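Local coordinates for putative phosphatase (Bacteroides thetaiotaomicron, PDB 3KYA), which is of unproven function but may be a phosphatase, binds zinc ions and joins an IPT/TIG domain to what is probably a six-bladed beta-propeller, at residues V277-T282 and G287-I292; K227-G232 and D236-Q241; P256-L261 and I342-I347. One frame throughout, in Å; residues are numbered along the deposited sequence. Where two conformers were deposited one is given.

Interaction 1 (V277-T282 and G287-I292); sequences VDYFKT and GSWDPI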
ATOM      1  N   VAL A 277     -24.277  18.306 -30.753  1.00 17.19           N
ATOM      2  CA  VAL A 277     -25.570  18.277 -31.468  1.00 17.93           C
ATOM      3  C   VAL A 277     -25.875  19.658 -32.046  1.00 17.77           C
ATOM      4  O   VAL A 277     -26.393  19.764 -33.161  1.00 17.89           O
ATOM      5  CB  VAL A 277     -26.749  17.825 -30.565  1.00 18.10           C
ATOM      6  CG1 VAL A 277     -28.094  18.080 -31.247  1.00 19.51           C
ATOM      7  CG2 VAL A 277     -26.616  16.351 -30.199  1.00 19.11           C
ATOM      8  N   ASP A 278     -25.559  20.716 -31.287  1.00 18.15           N
ATOM      9  CA  ASP A 278     -25.778  22.101 -31.758  1.00 18.24           C
ATOM     10  C   ASP A 278     -25.020  22.362 -33.055  1.00 18.27           C
ATOM     11  O   ASP A 278     -25.539  22.984 -33.988  1.00 18.15           O
ATOM     12  CB  ASP A 278     -25.331  23.133 -30.708  1.00 18.64           C
ATOM     13  CG  ASP A 278     -26.198  23.129 -29.460  1.00 19.10           C
ATOM     14  OD1 ASP A 278     -27.297  22.536 -29.490  1.00 21.18           O
ATOM     15  OD2 ASP A 278     -25.794  23.756 -28.448  1.00 20.00           O
ATOM     16  N   TYR A 279     -23.788  21.868 -33.107  1.00 18.40           N
ATOM     17  CA  TYR A 279     -22.934  22.025 -34.273  1.00 18.09           C
ATOM     18  C   TYR A 279     -23.458  21.270 -35.492  1.00 18.24           C
ATOM     19  O   TYR A 279     -23.624  21.865 -36.561  1.00 18.02           O
ATOM     20  CB  TYR A 279     -21.502  21.571 -33.956  1.00 18.05           C
ATOM     21  CG  TYR A 279     -20.637  21.525 -35.186  1.00 18.17           C
ATOM     22  CD1 TYR A 279     -20.183  22.695 -35.776  1.00 17.79           C
ATOM     23  CD2 TYR A 279     -20.295  20.308 -35.777  1.00 19.00           C
ATOM     24  CE1 TYR A 279     -19.412  22.670 -36.906  1.00 18.94           C
ATOM     25  CE2 TYR A 279     -19.517  20.268 -36.916  1.00 18.92           C
ATOM     26  CZ  TYR A 279     -19.078  21.450 -37.476  1.00 19.77           C
ATOM     27  OH  TYR A 279     -18.301  21.434 -38.599  1.00 18.88           O
ATOM     28  N   PHE A 280     -23.743  19.980 -35.327  1.00 18.56           N
ATOM     29  CA  PHE A 280     -24.194  19.158 -36.457  1.00 19.07           C
ATOM     30  C   PHE A 280     -25.586  19.531 -36.963  1.00 19.97           C
ATOM     31  O   PHE A 280     -25.828  19.465 -38.163  1.00 19.84           O
ATOM     32  CB  PHE A 280     -24.106  17.672 -36.123  1.00 19.06           C
ATOM     33  CG  PHE A 280     -22.698  17.182 -36.011  1.00 18.32           C
ATOM     34  CD1 PHE A 280     -21.893  17.112 -37.147  1.00 18.57           C
ATOM     35  CD2 PHE A 280     -22.176  16.781 -34.799  1.00 17.86           C
ATOM     36  CE1 PHE A 280     -20.583  16.670 -37.055  1.00 18.97           C
ATOM     37  CE2 PHE A 280     -20.868  16.329 -34.707  1.00 17.50           C
ATOM     38  CZ  PHE A 280     -20.073  16.287 -35.834  1.00 15.82           C
ATOM     39  N   LYS A 281     -26.476  19.930 -36.055  1.00 20.85           N
ATOM     40  CA  LYS A 281     -27.819  20.381 -36.428  1.00 21.68           C
ATOM     41  C   LYS A 281     -27.740  21.637 -37.305  1.00 22.65           C
ATOM     42  O   LYS A 281     -28.492  21.765 -38.278  1.00 22.81           O
ATOM     43  CB  LYS A 281     -28.664  20.656 -35.176  1.00 21.69           C
ATOM     44  CG  LYS A 281     -30.101  21.112 -35.449  1.00 22.01           C
ATOM     45  CD  LYS A 281     -30.896  21.258 -34.156  1.00 23.15           C
ATOM     46  N   THR A 282     -26.835  22.551 -36.957  1.00 23.67           N
ATOM     47  CA  THR A 282     -26.627  23.797 -37.702  1.00 24.71           C
ATOM     48  C   THR A 282     -26.102  23.555 -39.120  1.00 25.93           C
ATOM     49  O   THR A 282     -26.604  24.139 -40.085  1.00 25.73           O
ATOM     50  CB  THR A 282     -25.626  24.729 -36.982  1.00 24.69           C
ATOM     51  OG1 THR A 282     -26.126  25.081 -35.680  1.00 24.50           O
ATOM     52  CG2 THR A 282     -25.389  25.999 -37.790  1.00 24.81           C
ATOM     53  N   GLY A 287     -26.882  25.850 -42.252  1.00 29.88           N
ATOM     54  CA  GLY A 287     -26.599  27.027 -41.452  1.00 28.92           C
ATOM     55  C   GLY A 287     -25.119  27.331 -41.374  1.00 27.92           C
ATOM     56  O   GLY A 287     -24.277  26.512 -41.747  1.00 28.27           O
ATOM     57  N   SER A 288     -24.816  28.527 -40.884  1.00 27.00           N
ATOM     58  CA  SER A 288     -23.454  28.980 -40.680  1.00 25.93           C
ATOM     59  C   SER A 288     -23.133  28.807 -39.203  1.00 24.64           C
ATOM     60  O   SER A 288     -23.857  29.311 -38.342  1.00 24.20           O
ATOM     61  CB  SER A 288     -23.313  30.455 -41.064  1.00 26.02           C
ATOM     62  OG  SER A 288     -23.723  30.689 -42.403  1.00 27.23           O
ATOM     63  N   TRP A 289     -22.066  28.081 -38.903  1.00 23.22           N
ATOM     64  CA  TRP A 289     -21.646  27.904 -37.518  1.00 21.84           C
ATOM     65  C   TRP A 289     -20.750  29.065 -37.098  1.00 21.44           C
ATOM     66  O   TRP A 289     -19.821  29.421 -37.825  1.00 21.44           O
ATOM     67  CB  TRP A 289     -20.898  26.584 -37.356  1.00 21.32           C
ATOM     68  CG  TRP A 289     -20.407  26.324 -35.955  1.00 19.27           C
ATOM     69  CD1 TRP A 289     -19.115  26.353 -35.516  1.00 18.69           C
ATOM     70  CD2 TRP A 289     -21.211  25.996 -34.819  1.00 16.89           C
ATOM     71  NE1 TRP A 289     -19.063  26.047 -34.171  1.00 17.32           N
ATOM     72  CE2 TRP A 289     -20.337  25.818 -33.721  1.00 16.31           C
ATOM     73  CE3 TRP A 289     -22.584  25.814 -34.625  1.00 15.57           C
ATOM     74  CZ2 TRP A 289     -20.797  25.488 -32.448  1.00 15.56           C
ATOM     75  CZ3 TRP A 289     -23.041  25.483 -33.363  1.00 15.52           C
ATOM     76  CH2 TRP A 289     -22.145  25.318 -32.286  1.00 15.88           C
ATOM     77  N   ASP A 290     -21.041  29.660 -35.940  1.00 20.83           N
ATOM     78  CA  ASP A 290     -20.216  30.734 -35.380  1.00 20.64           C
ATOM     79  C   ASP A 290     -19.379  30.135 -34.240  1.00 20.24           C
ATOM     80  O   ASP A 290     -19.929  29.807 -33.179  1.00 20.33           O
ATOM     81  CB  ASP A 290     -21.070  31.893 -34.855  1.00 20.51           C
ATOM     82  CG  ASP A 290     -20.234  33.071 -34.351  1.00 20.79           C
ATOM     83  OD1 ASP A 290     -18.986  33.024 -34.412  1.00 21.37           O
ATOM     84  OD2 ASP A 290     -20.833  34.072 -33.896  1.00 21.96           O
ATOM     85  N   PRO A 291     -18.052  30.006 -34.447  1.00 19.85           N
ATOM     86  CA  PRO A 291     -17.174  29.423 -33.424  1.00 19.57           C
ATOM     87  C   PRO A 291     -16.688  30.406 -32.350  1.00 19.46           C
ATOM     88  O   PRO A 291     -16.032  29.985 -31.392  1.00 18.99           O
ATOM     89  CB  PRO A 291     -15.983  28.949 -34.250  1.00 19.64           C
ATOM     90  CG  PRO A 291     -15.878  29.978 -35.338  1.00 19.90           C
ATOM     91  CD  PRO A 291     -17.289  30.402 -35.643  1.00 19.76           C
ATOM     92  N   ILE A 292     -16.993  31.697 -32.507  1.00 19.18           N
ATOM     93  CA  ILE A 292     -16.559  32.715 -31.547  0.50 19.16           C
ATOM     94  C   ILE A 292     -17.274  32.502 -30.207  1.00 18.89           C
ATOM     95  O   ILE A 292     -18.431  32.873 -30.038  1.00 19.15           O
ATOM     96  CB  ILE A 292     -16.797  34.153 -32.081  0.50 19.05           C
ATOM     97  CG1 ILE A 292     -16.042  34.380 -33.398  0.50 19.18           C
ATOM     98  CG2 ILE A 292     -16.353  35.189 -31.062  0.50 19.43           C
ATOM     99  CD1 ILE A 292     -14.546  34.153 -33.308  0.50 18.29           C
TER

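Interaction 2 (K227-G232 and D236-Q241); sequences KRNADG and DRSDIQ. With EDO (1,2-ethanediol), chain N; EDO (1,2-ethanediol), chain M.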
ATOM      1  N   LYS A 227     -12.972  15.186 -40.154  1.00 14.41           N
ATOM      2  CA  LYS A 227     -13.848  14.079 -40.522  1.00 14.46           C
ATOM      3  C   LYS A 227     -13.111  12.918 -41.187  1.00 14.65           C
ATOM      4  O   LYS A 227     -12.311  13.104 -42.117  1.00 14.56           O
ATOM      5  CB  LYS A 227     -14.942  14.582 -41.460  1.00 14.98           C
ATOM      6  CG  LYS A 227     -16.057  13.581 -41.730  1.00 16.55           C
ATOM      7  CD  LYS A 227     -17.119  14.188 -42.630  1.00 19.25           C
ATOM      8  CE  LYS A 227     -18.314  13.280 -42.755  1.00 20.26           C
ATOM      9  NZ  LYS A 227     -19.284  13.860 -43.712  1.00 22.14           N
ATOM     10  N   ARG A 228     -13.410  11.718 -40.710  1.00 14.56           N
ATOM     11  CA  ARG A 228     -12.840  10.499 -41.241  1.00 14.67           C
ATOM     12  C   ARG A 228     -13.205  10.360 -42.725  1.00 15.29           C
ATOM     13  O   ARG A 228     -14.347  10.634 -43.133  1.00 14.10           O
ATOM     14  CB  ARG A 228     -13.352   9.302 -40.423  1.00 14.71           C
ATOM     15  CG  ARG A 228     -12.624   7.971 -40.665  1.00 14.61           C
ATOM     16  CD  ARG A 228     -13.244   6.834 -39.834  1.00 14.89           C
ATOM     17  NE  ARG A 228     -13.078   6.964 -38.373  1.00 14.29           N
ATOM     18  CZ  ARG A 228     -12.066   6.454 -37.662  1.00 13.05           C
ATOM     19  NH1 ARG A 228     -11.061   5.799 -38.248  1.00 12.49           N
ATOM     20  NH2 ARG A 228     -12.041   6.627 -36.349  1.00 14.64           N
ATOM     21  N   ASN A 229     -12.224   9.954 -43.528  1.00 15.74           N
ATOM     22  CA  ASN A 229     -12.427   9.733 -44.954  1.00 16.48           C
ATOM     23  C   ASN A 229     -13.273   8.481 -45.192  1.00 16.86           C
ATOM     24  O   ASN A 229     -13.430   7.643 -44.291  1.00 15.92           O
ATOM     25  CB  ASN A 229     -11.086   9.573 -45.681  1.00 16.76           C
ATOM     26  CG  ASN A 229     -10.246  10.845 -45.667  1.00 18.53           C
ATOM     27  OD1 ASN A 229     -10.758  11.954 -45.882  1.00 20.40           O
ATOM     28  ND2 ASN A 229      -8.950  10.691 -45.431  1.00 19.12           N
ATOM     29  N   ALA A 230     -13.804   8.365 -46.409  1.00 17.28           N
ATOM     30  CA  ALA A 230     -14.608   7.209 -46.797  1.00 18.26           C
ATOM     31  C   ALA A 230     -13.843   5.896 -46.625  1.00 18.68           C
ATOM     32  O   ALA A 230     -14.458   4.873 -46.338  1.00 19.94           O
ATOM     33  CB  ALA A 230     -15.132   7.354 -48.264  1.00 17.96           C
ATOM     34  N   ASP A 231     -12.515   5.908 -46.784  1.00 18.66           N
ATOM     35  CA  ASP A 231     -11.733   4.678 -46.606  1.00 18.68           C
ATOM     36  C   ASP A 231     -11.309   4.424 -45.152  1.00 18.35           C
ATOM     37  O   ASP A 231     -10.504   3.524 -44.895  1.00 18.41           O
ATOM     38  CB  ASP A 231     -10.507   4.644 -47.546  1.00 19.00           C
ATOM     39  CG  ASP A 231      -9.495   5.742 -47.255  1.00 20.28           C
ATOM     40  OD1 ASP A 231      -9.648   6.482 -46.256  1.00 19.52           O
ATOM     41  OD2 ASP A 231      -8.526   5.859 -48.047  1.00 21.96           O
ATOM     42  N   GLY A 232     -11.820   5.218 -44.204  1.00 17.66           N
ATOM     43  CA  GLY A 232     -11.522   5.020 -42.794  1.00 17.54           C
ATOM     44  C   GLY A 232     -10.329   5.782 -42.231  1.00 17.08           C
ATOM     45  O   GLY A 232     -10.104   5.769 -41.033  1.00 17.15           O
ATOM     46  N   ASP A 236      -4.745  14.295 -45.188  1.00 16.46           N
ATOM     47  CA  ASP A 236      -4.908  15.614 -45.807  1.00 16.91           C
ATOM     48  C   ASP A 236      -6.119  15.707 -46.762  1.00 16.92           C
ATOM     49  O   ASP A 236      -6.447  16.791 -47.234  1.00 16.90           O
ATOM     50  CB  ASP A 236      -3.588  16.078 -46.457  1.00 17.24           C
ATOM     51  CG  ASP A 236      -2.497  16.389 -45.417  1.00 18.00           C
ATOM     52  OD1 ASP A 236      -2.816  16.786 -44.276  1.00 16.82           O
ATOM     53  OD2 ASP A 236      -1.304  16.244 -45.741  1.00 19.49           O
ATOM     54  N   ARG A 237      -6.803  14.596 -47.008  1.00 16.65           N
ATOM     55  CA  ARG A 237      -8.030  14.632 -47.803  1.00 16.87           C
ATOM     56  C   ARG A 237      -9.229  14.913 -46.904  1.00 16.57           C
ATOM     57  O   ARG A 237     -10.305  15.238 -47.392  1.00 15.96           O
ATOM     58  CB  ARG A 237      -8.272  13.302 -48.502  1.00 17.25           C
ATOM     59  CG  ARG A 237      -7.237  12.927 -49.550  1.00 17.73           C
ATOM     60  CD  ARG A 237      -7.465  11.505 -49.999  1.00 20.05           C
ATOM     61  NE  ARG A 237      -7.222  10.575 -48.904  1.00 20.77           N
ATOM     62  CZ  ARG A 237      -7.525   9.280 -48.920  1.00 22.15           C
ATOM     63  NH1 ARG A 237      -8.094   8.736 -49.977  1.00 22.86           N
ATOM     64  NH2 ARG A 237      -7.257   8.526 -47.860  1.00 22.78           N
ATOM     65  N   SER A 238      -9.038  14.755 -45.595  1.00 16.12           N
ATOM     66  CA  SER A 238     -10.111  14.924 -44.618  1.00 16.58           C
ATOM     67  C   SER A 238     -10.612  16.353 -44.490  1.00 17.03           C
ATOM     68  O   SER A 238      -9.817  17.294 -44.446  1.00 17.18           O
ATOM     69  CB  SER A 238      -9.660  14.453 -43.226  1.00 16.38           C
ATOM     70  OG  SER A 238      -9.425  13.055 -43.214  1.00 16.03           O
ATOM     71  N   ASP A 239     -11.934  16.494 -44.431  1.00 17.59           N
ATOM     72  CA  ASP A 239     -12.566  17.776 -44.206  1.00 17.88           C
ATOM     73  C   ASP A 239     -12.194  18.247 -42.791  1.00 17.26           C
ATOM     74  O   ASP A 239     -12.239  17.459 -41.852  1.00 17.57           O
ATOM     75  CB  ASP A 239     -14.083  17.653 -44.310  1.00 18.16           C
ATOM     76  CG  ASP A 239     -14.797  18.997 -44.111  1.00 21.17           C
ATOM     77  OD1 ASP A 239     -14.702  19.860 -45.010  1.00 24.50           O
ATOM     78  OD2 ASP A 239     -15.459  19.183 -43.056  1.00 25.05           O
ATOM     79  N   ILE A 240     -11.806  19.515 -42.651  1.00 16.65           N
ATOM     80  CA  ILE A 240     -11.443  20.088 -41.348  1.00 16.13           C
ATOM     81  C   ILE A 240     -12.211  21.402 -41.141  1.00 16.33           C
ATOM     82  O   ILE A 240     -12.254  22.243 -42.041  1.00 16.32           O
ATOM     83  CB  ILE A 240      -9.907  20.283 -41.204  1.00 16.34           C
ATOM     84  CG1 ILE A 240      -9.560  20.970 -39.878  1.00 15.13           C
ATOM     85  CG2 ILE A 240      -9.326  21.087 -42.367  1.00 16.97           C
ATOM     86  CD1 ILE A 240      -8.079  20.935 -39.546  1.00 15.55           C
ATOM     87  N   GLN A 241     -12.844  21.549 -39.975  1.00 15.74           N
ATOM     88  CA  GLN A 241     -13.626  22.739 -39.653  1.00 15.54           C
ATOM     89  C   GLN A 241     -13.302  23.273 -38.255  1.00 15.05           C
ATOM     90  O   GLN A 241     -12.998  22.495 -37.335  1.00 14.36           O
ATOM     91  CB  GLN A 241     -15.128  22.429 -39.729  1.00 15.64           C
ATOM     92  CG  GLN A 241     -15.620  21.887 -41.078  1.00 17.46           C
ATOM     93  CD  GLN A 241     -15.486  22.884 -42.211  1.00 17.78           C
ATOM     94  OE1 GLN A 241     -15.441  24.094 -41.982  1.00 20.51           O
ATOM     95  NE2 GLN A 241     -15.432  22.385 -43.439  1.00 18.27           N
TER
HETATM   96  C1  EDO N  13     -18.302   6.546 -43.069  0.50 26.31           C
HETATM   97  O1  EDO N  13     -17.592   5.308 -43.120  0.50 25.28           O
HETATM   98  C2  EDO N  13     -17.331   7.691 -42.843  0.50 24.84           C
HETATM   99  O2  EDO N  13     -16.046   7.195 -42.426  0.50 26.43           O
HETATM  100  C1  EDO M  12      -5.930  17.456 -41.983  1.00 36.60           C
HETATM  101  O1  EDO M  12      -4.502  17.447 -42.173  1.00 32.21           O
HETATM  102  C2  EDO M  12      -6.665  18.067 -43.177  1.00 38.30           C
HETATM  103  O2  EDO M  12      -6.069  19.339 -43.490  1.00 40.30           O
HETATM  104  O   HOH W   1     -13.439  13.950 -44.722  1.00 19.16           O

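Interaction 3 (P256-L261 and I342-I347); sequences PINGEL and IKKEFI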
ATOM      1  N   PRO A 256     -17.401  10.441 -21.798  1.00 15.46           N
ATOM      2  CA  PRO A 256     -17.520   9.072 -22.330  1.00 15.63           C
ATOM      3  C   PRO A 256     -18.927   8.470 -22.344  1.00 15.99           C
ATOM      4  O   PRO A 256     -19.141   7.481 -23.049  1.00 16.27           O
ATOM      5  CB  PRO A 256     -16.585   8.258 -21.425  1.00 15.83           C
ATOM      6  CG  PRO A 256     -16.547   9.028 -20.141  1.00 15.16           C
ATOM      7  CD  PRO A 256     -16.669  10.472 -20.515  1.00 15.13           C
ATOM      8  N   ILE A 257     -19.877   9.052 -21.612  1.00 15.86           N
ATOM      9  CA  ILE A 257     -21.245   8.544 -21.620  1.00 16.56           C
ATOM     10  C   ILE A 257     -22.200   9.418 -22.432  1.00 16.75           C
ATOM     11  O   ILE A 257     -22.939   8.895 -23.270  1.00 16.88           O
ATOM     12  CB  ILE A 257     -21.834   8.387 -20.193  1.00 16.79           C
ATOM     13  CG1 ILE A 257     -20.868   7.604 -19.284  1.00 17.36           C
ATOM     14  CG2 ILE A 257     -23.216   7.721 -20.259  1.00 16.55           C
ATOM     15  CD1 ILE A 257     -20.495   6.222 -19.787  1.00 17.67           C
ATOM     16  N   ASN A 258     -22.197  10.727 -22.170  1.00 16.33           N
ATOM     17  CA  ASN A 258     -23.139  11.657 -22.810  1.00 16.28           C
ATOM     18  C   ASN A 258     -22.628  12.360 -24.074  1.00 15.60           C
ATOM     19  O   ASN A 258     -23.416  12.974 -24.797  1.00 15.39           O
ATOM     20  CB  ASN A 258     -23.677  12.658 -21.771  1.00 16.22           C
ATOM     21  CG  ASN A 258     -24.496  11.978 -20.680  1.00 17.07           C
ATOM     22  OD1 ASN A 258     -25.263  11.057 -20.956  1.00 17.02           O
ATOM     23  ND2 ASN A 258     -24.335  12.428 -19.423  1.00 15.93           N
ATOM     24  N   GLY A 259     -21.316  12.322 -24.292  1.00 15.24           N
ATOM     25  CA  GLY A 259     -20.703  12.829 -25.517  1.00 14.87           C
ATOM     26  C   GLY A 259     -20.418  14.306 -25.704  1.00 14.47           C
ATOM     27  O   GLY A 259     -19.875  14.683 -26.744  1.00 14.28           O
ATOM     28  N   GLU A 260     -20.771  15.159 -24.736  1.00 14.18           N
ATOM     29  CA  GLU A 260     -20.495  16.584 -24.891  1.00 13.68           C
ATOM     30  C   GLU A 260     -18.981  16.831 -24.795  1.00 13.59           C
ATOM     31  O   GLU A 260     -18.226  15.967 -24.332  1.00 13.22           O
ATOM     32  CB  GLU A 260     -21.303  17.448 -23.896  1.00 13.86           C
ATOM     33  CG  GLU A 260     -20.876  17.396 -22.419  1.00 14.17           C
ATOM     34  CD  GLU A 260     -21.386  16.185 -21.654  1.00 15.71           C
ATOM     35  OE1 GLU A 260     -21.856  15.206 -22.290  1.00 15.40           O
ATOM     36  OE2 GLU A 260     -21.322  16.227 -20.395  1.00 15.63           O
ATOM     37  N   LEU A 261     -18.560  18.013 -25.240  1.00 13.81           N
ATOM     38  CA  LEU A 261     -17.162  18.415 -25.282  1.00 14.08           C
ATOM     39  C   LEU A 261     -16.798  19.463 -24.223  1.00 14.46           C
ATOM     40  O   LEU A 261     -17.467  20.490 -24.102  1.00 14.44           O
ATOM     41  CB  LEU A 261     -16.834  18.995 -26.656  1.00 14.53           C
ATOM     42  CG  LEU A 261     -15.372  19.398 -26.912  1.00 14.77           C
ATOM     43  CD1 LEU A 261     -14.444  18.178 -26.925  1.00 14.06           C
ATOM     44  CD2 LEU A 261     -15.262  20.187 -28.207  1.00 16.31           C
ATOM     45  N   ILE A 342     -27.903  14.632 -13.808  1.00 18.20           N
ATOM     46  CA  ILE A 342     -29.183  15.174 -14.274  1.00 18.42           C
ATOM     47  C   ILE A 342     -28.922  16.381 -15.187  1.00 18.29           C
ATOM     48  O   ILE A 342     -29.428  16.432 -16.304  1.00 18.73           O
ATOM     49  CB  ILE A 342     -30.119  15.530 -13.098  1.00 18.73           C
ATOM     50  CG1 ILE A 342     -30.332  14.316 -12.188  1.00 19.10           C
ATOM     51  CG2 ILE A 342     -31.463  16.025 -13.603  1.00 19.10           C
ATOM     52  CD1 ILE A 342     -30.908  13.105 -12.886  1.00 21.09           C
ATOM     53  N   LYS A 343     -28.115  17.335 -14.728  1.00 17.90           N
ATOM     54  CA  LYS A 343     -27.727  18.498 -15.546  1.00 17.82           C
ATOM     55  C   LYS A 343     -26.748  18.138 -16.664  1.00 17.17           C
ATOM     56  O   LYS A 343     -26.598  18.889 -17.618  1.00 16.93           O
ATOM     57  CB  LYS A 343     -27.039  19.578 -14.694  1.00 17.68           C
ATOM     58  CG  LYS A 343     -27.938  20.429 -13.855  1.00 19.95           C
ATOM     59  CD  LYS A 343     -27.121  21.270 -12.869  1.00 19.25           C
ATOM     60  N   LYS A 344     -26.054  17.016 -16.509  1.00 16.65           N
ATOM     61  CA  LYS A 344     -25.033  16.575 -17.455  1.00 16.79           C
ATOM     62  C   LYS A 344     -23.882  17.586 -17.575  1.00 16.13           C
ATOM     63  O   LYS A 344     -23.411  17.900 -18.669  1.00 14.68           O
ATOM     64  CB  LYS A 344     -25.661  16.241 -18.823  1.00 17.04           C
ATOM     65  CG  LYS A 344     -26.662  15.098 -18.752  1.00 19.10           C
ATOM     66  CD  LYS A 344     -27.196  14.728 -20.129  1.00 21.65           C
ATOM     67  CE  LYS A 344     -28.200  13.599 -20.047  1.00 23.01           C
ATOM     68  NZ  LYS A 344     -28.852  13.366 -21.363  1.00 25.91           N
ATOM     69  N   GLU A 345     -23.426  18.069 -16.417  1.00 15.84           N
ATOM     70  CA  GLU A 345     -22.329  19.023 -16.318  1.00 15.93           C
ATOM     71  C   GLU A 345     -21.444  18.689 -15.129  1.00 15.35           C
ATOM     72  O   GLU A 345     -21.922  18.169 -14.123  1.00 14.72           O
ATOM     73  CB  GLU A 345     -22.853  20.439 -16.028  1.00 16.62           C
ATOM     74  CG  GLU A 345     -23.781  21.036 -17.062  1.00 18.42           C
ATOM     75  CD  GLU A 345     -24.292  22.414 -16.656  1.00 18.64           C
ATOM     76  OE1 GLU A 345     -24.047  22.851 -15.511  1.00 20.29           O
ATOM     77  OE2 GLU A 345     -24.962  23.052 -17.492  1.00 21.79           O
ATOM     78  N   PHE A 346     -20.170  19.036 -15.237  1.00 14.94           N
ATOM     79  CA  PHE A 346     -19.269  18.959 -14.098  1.00 14.87           C
ATOM     80  C   PHE A 346     -19.549  20.154 -13.174  1.00 15.07           C
ATOM     81  O   PHE A 346     -20.056  21.188 -13.628  1.00 14.02           O
ATOM     82  CB  PHE A 346     -17.821  18.962 -14.562  1.00 14.84           C
ATOM     83  CG  PHE A 346     -17.396  17.670 -15.149  1.00 14.65           C
ATOM     84  CD1 PHE A 346     -17.168  16.580 -14.326  1.00 14.56           C
ATOM     85  CD2 PHE A 346     -17.251  17.518 -16.529  1.00 14.95           C
ATOM     86  CE1 PHE A 346     -16.795  15.359 -14.860  1.00 15.70           C
ATOM     87  CE2 PHE A 346     -16.882  16.306 -17.065  1.00 14.63           C
ATOM     88  CZ  PHE A 346     -16.657  15.216 -16.230  1.00 15.21           C
ATOM     89  N   ILE A 347     -19.234  20.003 -11.887  1.00 15.26           N
ATOM     90  CA  ILE A 347     -19.426  21.073 -10.905  1.00 15.72           C
ATOM     91  C   ILE A 347     -18.061  21.575 -10.414  1.00 15.74           C
ATOM     92  O   ILE A 347     -17.039  20.903 -10.600  1.00 15.58           O
ATOM     93  CB  ILE A 347     -20.339  20.640  -9.720  1.00 16.05           C
ATOM     94  CG1 ILE A 347     -19.674  19.625  -8.801  1.00 17.11           C
ATOM     95  CG2 ILE A 347     -21.647  20.041 -10.215  1.00 16.16           C
ATOM     96  CD1 ILE A 347     -20.576  19.248  -7.627  1.00 17.25           C
TER

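Interaction 1 (V277-T282 and G287-I292)
The carbonyl oxygen of D278, which lies 3.6 Å from CZ3 of W289, is gripped twice by T282. The hydroxyl OG1 of T282 donates to D278 O over 2.8 Å, and the backbone N of T282 reaches the same oxygen by the longer helical bond. With CG2 anti to its own backbone N, T282 holds OG1 beside that N, within bonding distance of D278 O, and turns its methyl to S288 O. The hydroxyl oxygen also meets the edge of the indole in its plane, 3.8 Å from CE3. Y279 covers one face of W289. Its ring stands on edge over the indole, the planes at 89°, with CD1 3.6 Å from CD2 of W289, while its CA lies over the six-membered ring in a CH-pi contact, 3.9 Å from the centroid. W289 extends from the loop with CG anti to its backbone N (chi1 179°), which carries the indole across to helix 276-284, one face turned to Y279. Its NE1 donates to I243 O, tying the indole to strand 240-246 as well. An alanine at W289 would probably leave the Y279 edge without its aromatic partner, I243 O without this donor, and a gap between helix and loop. Near the helix end, G287 N donates to T282 O over 2.8 Å; a side chain at G287 would clash with that oxygen, so glycine suits the place. The chemistry implies a loop folded back on the short helix by one backbone bond and one large aromatic, one face of which packs on Y279 while its single N-H is spent on the neighbouring sheet.

Interaction 2 (K227-G232 and D236-Q241)
N229 and R237 cross at about a right angle, the amide lying with its CG over one face of the guanidinium group and the two planes 57° apart. ND2 of N229 comes within 3.7 Å of NH2 of R237, a packing contact across the guanidinium face, not a hydrogen bond. D231 meets the same guanidinium from its edge: NH2 of R237 donates to OD2 of D231 over 3.0 Å, in the guanidinium plane and on the syn side of the carboxylate. The carboxylate itself is turned 66° against the guanidinium. D231 can do this because its CG sits between backbone N and carbonyl carbon (chi1 64°). D235 is a second acidic partner of R237 NH2 and also accepts from N229 ND2, so it braces both crossing groups.

Next to the amide, OG of S238 has two weak choices of acceptor, K227 O and N229 OD1, while D235 N donates to it. The backbones are joined by K227 N, which donates to D239 O over 2.9 Å, and by a water linking K227 O to D239 N. The side chain of K227 leads away to E205, a zinc-binding residue. The type I turn N229-G232 closes on G232, whose positive phi suits glycine. Such a polar hairpin tip, between strands 220-227 and 240-246, implies an exposed connection shaped by charge and hydrogen bonds, with two carboxylates probably sharing the positive charge of R237.

Interaction 3 (P256-L261 and I342-I347)
The flat carboxamide of N258 carries the aliphatic chain of K344 over one of its faces. CD of K344 stands 3.9 Å from CG of N258, almost straight above it, and CG of K344 lies 3.6 Å from ND2 of N258. The two side chains cross at about a right angle; the lysine, extended beyond CG, offers methylenes to the amide, while ND2 spends a hydrogen on Y339 OH. This suits both residue types, since a long aliphatic stem can cover an amide face without competing for its polar atoms.

The carboxylate of E260 is the second flat group. K344 O approaches its OE2 to 3.2 Å from well above the carboxylate plane, but two acceptors cannot bond to each other. Each has other partners: OE2 is hydrogen-bonded to the hydroxyls of Y339 and Y262, and K344 O accepts from NH2 of R273, whose positive charge probably eases the crowding of the two oxygens. E260 arrives there by folding back, its CG between backbone N and carbonyl carbon (chi1 72°) and its chain bent again at chi2 (-80°). Before it, G259 takes a positive phi, a conformation that glycine adopts readily.

K344 also has a positive phi: with E345 it faces D340, itself a zinc-binding residue, in a G1 beta bulge, in the hairpin joining strands 333-340 and 345-352. The loop of P256-L261 connects strands 252-254 and 261-265, so the contact bridges two successive four-stranded sheets, probably neighbouring propeller blades. Beside it, F346 packs edge-to-face with Y339 and Y262, one ring from each of these sheets, and touches I317 of strand 313-317; farther along, I347 meets Y68 of the second subunit.

Interactions 1 and 2 touch: Y279 OH of the helix packs against Q241 CB, 3.5 Å away, at the strand that leaves the hairpin of interaction 2. Their centres are about 19 Å apart. Interaction 1 falls within the 80 residues that separate the two halves of interaction 3; the nearest atoms of these contacts are about 7 Å apart. Interactions 2 and 3 are more distant, about 27 Å between centres. Zinc ions lie at differing distances from the contacts: about 5 Å from the side chain of K227, about 9 Å from that of K344 and about 12 Å from that of Y279. Together the three contacts span successive sheets of the probable propeller.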